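Local coordinates for protein serpin-ZX (Arabidopsis thaliana, PDB 3LE2) that inhibits metacaspase-9 and limits the protease RD21A, using a reactive center loop that is cleaved by the target and left covalently bound to it, to restrain programmed cell death, at residues Phe129-Val140 against Gly159-Ala170. Sequence-based numbering, arbitrary orientation. Where two conformers were deposited one is given.
Sequences FQSKAVEVIAEV and GSADSMTKLIFA
Phe129 meets Thr165 and Ile168 where, in the serpin fold, helix F crosses the front of beta-sheet A. This helix, residues 129-147, returns through a loop to strand 167-176, which pairs with strands 93-103 and 326-335. The segment axes of 129-140 and 167-170 stay 11.3 Å apart at closest approach and differ in direction by 25°, so helix and strand run roughly parallel.

A CH-pi contact occupies one face of the Phe129 ring: CG2 of Thr165 lies 3.5 Å from the centroid of that ring, only 8° off its normal. In Thr165, CG2 is anti to the backbone N and OG1 lies beside it, which presents the methyl to the ring and leaves OG1 to accept a nearly straight bond from Asp162 N (2.9 Å). Ile168 reaches the same ring differently, its CD1 near the ring plane at the edge and 3.5 Å from Phe129 CZ. Ala161 CB is an oblique neighbour, 4.0 Å from Phe129 CE2.

Farther along the helix, small and branched side chains pack against the loop backbone. Ala133 sets CB against Ala161 and Asp162, while Ile137 rests CD1 3.7 Å from Ala161 O and near the N atoms of Gly159 and Ser160. Aliphatic pairs are Ile137 CG1 with Ala161 CB and Val140 CG1 with Ala170 CB; Trp101 of strand 93-103 also touches Val140 and Ile168.

No hydrogen bond joins the two segments; the side-chain bonds of the turn lie within 159-170. Asp162 to Thr165 forms a type I turn, and within it Asp162 makes an Asx turn: Met164 N donates to its OD1 from above the carboxylate plane. The turn also touches the backbone of Phe129 through a CA-H...O contact, Ser163 CA lying 3.4 Å from Phe129 O with 167° at the hydrogen.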
ATOM      1  N   PHE A 129       0.537 -22.020  19.055  1.00 39.00           N
ATOM      2  CA  PHE A 129      -0.859 -21.716  18.733  1.00 39.16           C
ATOM      3  C   PHE A 129      -1.791 -22.721  19.407  1.00 37.26           C
ATOM      4  O   PHE A 129      -2.880 -22.375  19.869  1.00 41.38           O
ATOM      5  CB  PHE A 129      -1.105 -21.723  17.212  1.00 40.73           C
ATOM      6  CG  PHE A 129      -0.432 -20.591  16.465  1.00 36.66           C
ATOM      7  CD1 PHE A 129       0.620 -20.844  15.594  1.00 37.75           C
ATOM      8  CD2 PHE A 129      -0.871 -19.281  16.613  1.00 30.42           C
ATOM      9  CE1 PHE A 129       1.236 -19.798  14.892  1.00 39.08           C
ATOM     10  CE2 PHE A 129      -0.273 -18.240  15.929  1.00 33.01           C
ATOM     11  CZ  PHE A 129       0.782 -18.492  15.061  1.00 34.94           C
ATOM     12  N   GLN A 130      -1.356 -23.971  19.461  1.00 41.27           N
ATOM     13  CA  GLN A 130      -2.194 -25.061  19.960  1.00 44.42           C
ATOM     14  C   GLN A 130      -2.761 -24.809  21.366  1.00 43.07           C
ATOM     15  O   GLN A 130      -3.945 -25.046  21.614  1.00 42.01           O
ATOM     16  CB  GLN A 130      -1.408 -26.374  19.921  1.00 43.16           C
ATOM     17  CG  GLN A 130      -2.269 -27.610  19.916  1.00 52.78           C
ATOM     18  CD  GLN A 130      -1.798 -28.630  18.903  1.00 56.41           C
ATOM     19  OE1 GLN A 130      -0.864 -28.379  18.132  1.00 53.18           O
ATOM     20  NE2 GLN A 130      -2.445 -29.791  18.893  1.00 61.35           N
ATOM     21  N   SER A 131      -1.920 -24.317  22.273  1.00 36.86           N
ATOM     22  CA  SER A 131      -2.334 -24.091  23.655  1.00 46.33           C
ATOM     23  C   SER A 131      -2.267 -22.630  24.117  1.00 46.99           C
ATOM     24  O   SER A 131      -2.869 -22.279  25.128  1.00 40.77           O
ATOM     25  CB  SER A 131      -1.504 -24.964  24.608  1.00 48.89           C
ATOM     26  OG  SER A 131      -1.746 -26.347  24.383  1.00 49.31           O
ATOM     27  N   LYS A 132      -1.545 -21.781  23.391  1.00 42.59           N
ATOM     28  CA  LYS A 132      -1.304 -20.413  23.861  1.00 39.71           C
ATOM     29  C   LYS A 132      -1.556 -19.337  22.815  1.00 40.18           C
ATOM     30  O   LYS A 132      -0.830 -18.336  22.763  1.00 33.32           O
ATOM     31  CB  LYS A 132       0.132 -20.264  24.352  1.00 35.15           C
ATOM     32  CG  LYS A 132       0.511 -21.169  25.504  1.00 48.06           C
ATOM     33  CD  LYS A 132       1.892 -20.781  26.019  1.00 56.59           C
ATOM     34  CE  LYS A 132       2.568 -21.926  26.755  1.00 74.23           C
ATOM     35  NZ  LYS A 132       4.046 -21.725  26.804  1.00 87.12           N
ATOM     36  N   ALA A 133      -2.587 -19.536  21.999  1.00 39.76           N
ATOM     37  CA  ALA A 133      -2.896 -18.614  20.915  1.00 34.44           C
ATOM     38  C   ALA A 133      -3.011 -17.165  21.404  1.00 34.68           C
ATOM     39  O   ALA A 133      -2.511 -16.240  20.753  1.00 30.30           O
ATOM     40  CB  ALA A 133      -4.171 -19.042  20.209  1.00 40.49           C
ATOM     41  N   VAL A 134      -3.660 -16.977  22.551  1.00 30.31           N
ATOM     42  CA  VAL A 134      -3.856 -15.641  23.115  1.00 33.53           C
ATOM     43  C   VAL A 134      -2.525 -14.967  23.406  1.00 30.62           C
ATOM     44  O   VAL A 134      -2.386 -13.762  23.208  1.00 31.83           O
ATOM     45  CB  VAL A 134      -4.695 -15.658  24.414  1.00 37.56           C
ATOM     46  CG1 VAL A 134      -5.193 -14.258  24.736  1.00 32.72           C
ATOM     47  CG2 VAL A 134      -5.870 -16.592  24.269  1.00 51.44           C
ATOM     48  N   GLU A 135      -1.547 -15.738  23.871  1.00 28.62           N
ATOM     49  CA  GLU A 135      -0.219 -15.172  24.124  1.00 34.19           C
ATOM     50  C   GLU A 135       0.539 -14.892  22.839  1.00 33.32           C
ATOM     51  O   GLU A 135       1.287 -13.907  22.755  1.00 39.25           O
ATOM     52  CB  GLU A 135       0.639 -16.089  24.995  1.00 31.32           C
ATOM     53  CG  GLU A 135       0.033 -16.431  26.340  1.00 42.82           C
ATOM     54  CD  GLU A 135      -0.303 -15.202  27.176  1.00 45.25           C
ATOM     55  OE1 GLU A 135       0.363 -14.143  27.028  1.00 44.44           O
ATOM     56  OE2 GLU A 135      -1.239 -15.312  27.994  1.00 39.99           O
ATOM     57  N   VAL A 136       0.383 -15.772  21.851  1.00 28.50           N
ATOM     58  CA  VAL A 136       1.094 -15.613  20.577  1.00 29.31           C
ATOM     59  C   VAL A 136       0.667 -14.321  19.885  1.00 20.46           C
ATOM     60  O   VAL A 136       1.496 -13.556  19.420  1.00 27.87           O
ATOM     61  CB  VAL A 136       0.875 -16.818  19.628  1.00 35.72           C
ATOM     62  CG1 VAL A 136       1.700 -16.649  18.347  1.00 24.16           C
ATOM     63  CG2 VAL A 136       1.219 -18.143  20.337  1.00 29.35           C
ATOM     64  N   ILE A 137      -0.636 -14.069  19.855  1.00 25.62           N
ATOM     65  CA  ILE A 137      -1.168 -12.812  19.325  1.00 26.40           C
ATOM     66  C   ILE A 137      -0.479 -11.591  19.946  1.00 27.35           C
ATOM     67  O   ILE A 137      -0.023 -10.698  19.231  1.00 26.70           O
ATOM     68  CB  ILE A 137      -2.695 -12.715  19.547  1.00 25.63           C
ATOM     69  CG1 ILE A 137      -3.406 -13.861  18.825  1.00 26.76           C
ATOM     70  CG2 ILE A 137      -3.227 -11.347  19.099  1.00 27.02           C
ATOM     71  CD1 ILE A 137      -4.882 -13.967  19.146  1.00 30.12           C
ATOM     72  N   ALA A 138      -0.390 -11.555  21.276  1.00 28.08           N
ATOM     73  CA  ALA A 138       0.246 -10.417  21.942  1.00 30.13           C
ATOM     74  C   ALA A 138       1.721 -10.352  21.600  1.00 25.51           C
ATOM     75  O   ALA A 138       2.271  -9.265  21.371  1.00 29.80           O
ATOM     76  CB  ALA A 138       0.051 -10.473  23.463  1.00 24.22           C
ATOM     77  N   GLU A 139       2.354 -11.521  21.567  1.00 26.09           N
ATOM     78  CA  GLU A 139       3.775 -11.616  21.242  1.00 35.72           C
ATOM     79  C   GLU A 139       4.072 -11.067  19.842  1.00 32.17           C
ATOM     80  O   GLU A 139       5.026 -10.309  19.655  1.00 34.05           O
ATOM     81  CB  GLU A 139       4.258 -13.067  21.377  1.00 44.69           C
ATOM     82  CG  GLU A 139       5.685 -13.309  20.874  1.00 60.68           C
ATOM     83  CD  GLU A 139       6.144 -14.759  21.038  1.00 80.88           C
ATOM     84  OE1 GLU A 139       5.320 -15.684  20.843  1.00 60.72           O
ATOM     85  OE2 GLU A 139       7.337 -14.971  21.353  1.00 92.43           O
ATOM     86  N   VAL A 140       3.250 -11.452  18.868  1.00 27.13           N
ATOM     87  CA  VAL A 140       3.424 -10.981  17.490  1.00 31.56           C
ATOM     88  C   VAL A 140       3.199  -9.473  17.434  1.00 28.86           C
ATOM     89  O   VAL A 140       3.949  -8.736  16.783  1.00 27.00           O
ATOM     90  CB  VAL A 140       2.469 -11.703  16.509  1.00 32.51           C
ATOM     91  CG1 VAL A 140       2.574 -11.112  15.126  1.00 27.98           C
ATOM     92  CG2 VAL A 140       2.761 -13.206  16.467  1.00 27.35           C
ATOM     93  N   GLY A 159      -8.455 -12.303  19.117  1.00 30.50           N
ATOM     94  CA  GLY A 159      -9.154 -13.488  18.659  1.00 28.15           C
ATOM     95  C   GLY A 159      -8.854 -13.892  17.228  1.00 36.69           C
ATOM     96  O   GLY A 159      -9.569 -14.708  16.654  1.00 38.83           O
ATOM     97  N   SER A 160      -7.802 -13.337  16.641  1.00 33.33           N
ATOM     98  CA  SER A 160      -7.535 -13.588  15.226  1.00 32.50           C
ATOM     99  C   SER A 160      -6.807 -14.916  14.965  1.00 35.37           C
ATOM    100  O   SER A 160      -6.908 -15.466  13.871  1.00 47.45           O
ATOM    101  CB  SER A 160      -6.803 -12.407  14.581  1.00 30.25           C
ATOM    102  OG  SER A 160      -5.475 -12.304  15.055  1.00 33.12           O
ATOM    103  N   ALA A 161      -6.090 -15.438  15.958  1.00 33.54           N
ATOM    104  CA  ALA A 161      -5.463 -16.762  15.826  1.00 36.88           C
ATOM    105  C   ALA A 161      -5.937 -17.697  16.941  1.00 36.54           C
ATOM    106  O   ALA A 161      -6.211 -17.244  18.042  1.00 37.08           O
ATOM    107  CB  ALA A 161      -3.941 -16.650  15.831  1.00 28.98           C
ATOM    108  N   ASP A 162      -6.036 -18.995  16.665  1.00 41.62           N
ATOM    109  CA  ASP A 162      -6.594 -19.926  17.658  1.00 38.96           C
ATOM    110  C   ASP A 162      -5.852 -21.264  17.726  1.00 37.40           C
ATOM    111  O   ASP A 162      -4.723 -21.375  17.252  1.00 34.72           O
ATOM    112  CB  ASP A 162      -8.098 -20.148  17.427  1.00 38.59           C
ATOM    113  CG  ASP A 162      -8.402 -20.903  16.132  1.00 39.95           C
ATOM    114  OD1 ASP A 162      -7.463 -21.377  15.455  1.00 40.99           O
ATOM    115  OD2 ASP A 162      -9.595 -21.024  15.790  1.00 45.13           O
ATOM    116  N   SER A 163      -6.492 -22.278  18.304  1.00 36.49           N
ATOM    117  CA  SER A 163      -5.814 -23.550  18.528  1.00 41.16           C
ATOM    118  C   SER A 163      -5.620 -24.307  17.215  1.00 41.85           C
ATOM    119  O   SER A 163      -4.796 -25.225  17.133  1.00 35.06           O
ATOM    120  CB  SER A 163      -6.539 -24.407  19.583  1.00 38.87           C
ATOM    121  OG  SER A 163      -7.868 -24.700  19.190  1.00 49.37           O
ATOM    122  N   MET A 164      -6.366 -23.908  16.187  1.00 35.43           N
ATOM    123  CA  MET A 164      -6.219 -24.521  14.864  1.00 39.06           C
ATOM    124  C   MET A 164      -5.215 -23.796  13.961  1.00 39.09           C
ATOM    125  O   MET A 164      -4.918 -24.254  12.855  1.00 49.44           O
ATOM    126  CB  MET A 164      -7.571 -24.609  14.157  1.00 42.61           C
ATOM    127  CG  MET A 164      -8.611 -25.437  14.906  1.00 52.74           C
ATOM    128  SD  MET A 164      -8.079 -27.150  15.110  1.00 59.87           S
ATOM    129  CE  MET A 164      -7.801 -27.616  13.391  1.00 44.47           C
ATOM    130  N   THR A 165      -4.694 -22.667  14.421  1.00 37.81           N
ATOM    131  CA  THR A 165      -3.788 -21.873  13.594  1.00 36.18           C
ATOM    132  C   THR A 165      -2.463 -22.594  13.396  1.00 36.88           C
ATOM    133  O   THR A 165      -1.850 -23.047  14.355  1.00 37.57           O
ATOM    134  CB  THR A 165      -3.522 -20.492  14.207  1.00 31.60           C
ATOM    135  OG1 THR A 165      -4.731 -19.726  14.191  1.00 33.45           O
ATOM    136  CG2 THR A 165      -2.468 -19.767  13.413  1.00 36.47           C
ATOM    137  N   LYS A 166      -2.031 -22.703  12.145  1.00 42.18           N
ATOM    138  CA  LYS A 166      -0.810 -23.440  11.828  1.00 37.55           C
ATOM    139  C   LYS A 166       0.279 -22.543  11.293  1.00 33.47           C
ATOM    140  O   LYS A 166       1.424 -22.642  11.727  1.00 41.12           O
ATOM    141  CB  LYS A 166      -1.097 -24.563  10.832  1.00 37.74           C
ATOM    142  CG  LYS A 166      -2.052 -25.629  11.378  1.00 46.64           C
ATOM    143  CD  LYS A 166      -1.479 -26.311  12.629  1.00 34.25           C
ATOM    144  CE  LYS A 166      -2.465 -27.316  13.207  1.00 45.00           C
ATOM    145  NZ  LYS A 166      -2.081 -27.764  14.586  1.00 46.93           N
ATOM    146  N   LEU A 167      -0.077 -21.668  10.349  1.00 37.52           N
ATOM    147  CA  LEU A 167       0.909 -20.808   9.692  1.00 35.52           C
ATOM    148  C   LEU A 167       0.357 -19.427   9.381  1.00 28.40           C
ATOM    149  O   LEU A 167      -0.636 -19.286   8.664  1.00 33.91           O
ATOM    150  CB  LEU A 167       1.427 -21.459   8.401  1.00 31.39           C
ATOM    151  CG  LEU A 167       2.406 -20.644   7.560  1.00 29.86           C
ATOM    152  CD1 LEU A 167       3.730 -20.395   8.269  1.00 26.99           C
ATOM    153  CD2 LEU A 167       2.636 -21.346   6.244  1.00 38.41           C
ATOM    154  N   ILE A 168       1.007 -18.404   9.923  0.57 29.07           N
ATOM    155  CA  ILE A 168       0.588 -17.028   9.689  0.57 30.56           C
ATOM    156  C   ILE A 168       1.734 -16.128   9.233  0.57 31.00           C
ATOM    157  O   ILE A 168       2.910 -16.391   9.509  0.57 33.28           O
ATOM    158  CB  ILE A 168      -0.040 -16.397  10.951  0.57 31.24           C
ATOM    159  CG1 ILE A 168       1.022 -16.236  12.045  0.57 31.97           C
ATOM    160  CG2 ILE A 168      -1.238 -17.218  11.415  0.57 26.57           C
ATOM    161  CD1 ILE A 168       0.557 -15.457  13.259  0.57 29.60           C
ATOM    162  N   PHE A 169       1.376 -15.062   8.533  1.00 28.38           N
ATOM    163  CA  PHE A 169       2.329 -14.032   8.199  1.00 26.48           C
ATOM    164  C   PHE A 169       1.826 -12.725   8.790  1.00 29.72           C
ATOM    165  O   PHE A 169       0.632 -12.444   8.772  1.00 28.25           O
ATOM    166  CB  PHE A 169       2.496 -13.944   6.690  1.00 23.95           C
ATOM    167  CG  PHE A 169       3.160 -15.150   6.107  1.00 36.49           C
ATOM    168  CD1 PHE A 169       4.546 -15.225   6.026  1.00 32.93           C
ATOM    169  CD2 PHE A 169       2.406 -16.228   5.676  1.00 31.64           C
ATOM    170  CE1 PHE A 169       5.158 -16.347   5.505  1.00 36.14           C
ATOM    171  CE2 PHE A 169       3.014 -17.346   5.157  1.00 34.60           C
ATOM    172  CZ  PHE A 169       4.389 -17.408   5.070  1.00 30.79           C
ATOM    173  N   ALA A 170       2.728 -11.941   9.353  1.00 25.20           N
ATOM    174  CA  ALA A 170       2.326 -10.659   9.886  1.00 30.57           C
ATOM    175  C   ALA A 170       3.188  -9.623   9.219  1.00 30.95           C
ATOM    176  O   ALA A 170       4.414  -9.725   9.235  1.00 32.87           O
ATOM    177  CB  ALA A 170       2.483 -10.612  11.407  1.00 21.23           C
TER